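Local coordinates for putative hemin storage protein (Bordetella bronchiseptica, PDB 6AU1), which cleaves deacetylated poly-beta-1,6-N-acetylglucosamine, a biofilm polysaccharide, through the glycoside hydrolase domain that forms this chain, at residues I316-R319 / Q320-L324. Numbering follows the deposited sequence.
Sequences ILRR and QMVQL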
# COMPACT_ATOMS: atom_id res chain seq x y z
N ILE A 316 -11.20 21.25 0.57
CA ILE A 316 -11.89 20.07 1.08
C ILE A 316 -10.90 19.15 1.80
O ILE A 316 -11.19 18.60 2.87
CB ILE A 316 -12.61 19.30 -0.05
CG1 ILE A 316 -13.81 20.11 -0.55
CG2 ILE A 316 -13.05 17.92 0.43
CD1 ILE A 316 -14.45 19.54 -1.81
N LEU A 317 -9.71 19.01 1.21
CA LEU A 317 -8.65 18.21 1.80
C LEU A 317 -8.20 18.79 3.14
O LEU A 317 -8.01 18.07 4.13
CB LEU A 317 -7.48 18.12 0.83
CG LEU A 317 -6.28 17.25 1.23
CD1 LEU A 317 -6.73 15.82 1.45
CD2 LEU A 317 -5.20 17.32 0.14
N ARG A 318 -8.02 20.11 3.17
CA ARG A 318 -7.60 20.77 4.40
C ARG A 318 -8.67 20.61 5.48
O ARG A 318 -8.34 20.41 6.66
CB ARG A 318 -7.31 22.25 4.16
CG ARG A 318 -6.65 22.95 5.36
CD ARG A 318 -6.32 24.40 5.03
NE ARG A 318 -5.63 25.08 6.13
CZ ARG A 318 -6.23 25.55 7.21
NH1 ARG A 318 -7.55 25.41 7.36
NH2 ARG A 318 -5.53 26.16 8.16
N ARG A 319 -9.94 20.70 5.10
CA ARG A 319 -11.01 20.56 6.09
C ARG A 319 -10.98 19.16 6.70
O ARG A 319 -11.27 19.00 7.89
CB ARG A 319 -12.39 20.81 5.48
CG ARG A 319 -12.73 22.27 5.25
CD ARG A 319 -14.13 22.39 4.66
NE ARG A 319 -14.35 23.67 3.99
CZ ARG A 319 -15.17 23.84 2.96
NH1 ARG A 319 -15.85 22.81 2.48
NH2 ARG A 319 -15.31 25.04 2.41
N GLN A 320 -10.62 18.16 5.89
CA GLN A 320 -10.51 16.80 6.42
C GLN A 320 -9.35 16.72 7.42
O GLN A 320 -9.48 16.11 8.49
CB GLN A 320 -10.32 15.77 5.30
CG GLN A 320 -11.58 15.56 4.48
CD GLN A 320 -11.40 14.49 3.43
OE1 GLN A 320 -10.30 14.28 2.92
NE2 GLN A 320 -12.48 13.79 3.11
N MET A 321 -8.24 17.38 7.10
CA MET A 321 -7.10 17.38 8.02
C MET A 321 -7.44 18.11 9.32
O MET A 321 -7.08 17.65 10.40
CB MET A 321 -5.88 18.01 7.35
CG MET A 321 -5.33 17.13 6.22
SD MET A 321 -3.99 17.95 5.35
CE MET A 321 -3.60 16.71 4.12
N VAL A 322 -8.15 19.24 9.22
CA VAL A 322 -8.53 19.96 10.43
C VAL A 322 -9.49 19.10 11.26
O VAL A 322 -9.39 19.07 12.49
CB VAL A 322 -9.18 21.34 10.10
CG1 VAL A 322 -9.81 21.99 11.35
CG2 VAL A 322 -8.13 22.27 9.49
N GLN A 323 -10.38 18.38 10.59
CA GLN A 323 -11.32 17.53 11.30
C GLN A 323 -10.57 16.44 12.07
O GLN A 323 -10.88 16.18 13.24
CB GLN A 323 -12.35 16.89 10.34
CG GLN A 323 -13.32 15.96 11.05
CD GLN A 323 -14.19 15.14 10.09
OE1 GLN A 323 -13.84 14.95 8.93
NE2 GLN A 323 -15.32 14.65 10.59
N LEU A 324 -9.61 15.80 11.40
CA LEU A 324 -8.75 14.80 12.04
C LEU A 324 -8.06 15.38 13.26
O LEU A 324 -8.09 14.78 14.34
CB LEU A 324 -7.71 14.25 11.06
CG LEU A 324 -8.21 13.40 9.89
CD1 LEU A 324 -7.06 13.07 8.93
CD2 LEU A 324 -8.92 12.14 10.37
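Leu-317 and Met-321, one helical turn apart, meet through the end methyl of the methionine, whose CE lies 4.0 Å from CG of Leu-317. The leucine holds CG anti to its own backbone N (chi1 -177°), while the methionine is extended beyond CG, a slim unbranched chain that can carry a methyl this far. One of the leucine's methyls, CD1, lies 4.2 Å from OE1 of Gln-320, the two side chains crossing at about a right angle. Gln-320 also lays its CG 3.5 Å from the carbonyl O of Ile-316. Arg-318, extended from chi1 (-170°) to NE, carries its guanidinium past Val-322, whose methyl CG2 meets NH1 obliquely at 3.8 Å and offers only apolar contact. Beneath all this runs the i to i+4 bonding of an alpha helix, shortest where Val-322 N reaches Arg-318 O (2.8 Å). Helix 314-326 belongs to the outer layer of a TIM-type barrel, in the connection between parallel strands 297-305 and 332-335, so its buried residues Leu-317, Met-321 and Leu-324 are turned to the barrel wall: the first two pack on Leu-301, Leu-324 on Phe-299, and Met-321 also reaches Tyr-332 and Tyr-334. Helix 346-353 flanks the same turn, with Leu-349 against Leu-317 and Asp-351 in a salt bridge to NH2 of Arg-318. Towards helix 277-290, Gln-323 is long enough for its amide NE2 to donate to the backbone O of Glu-278.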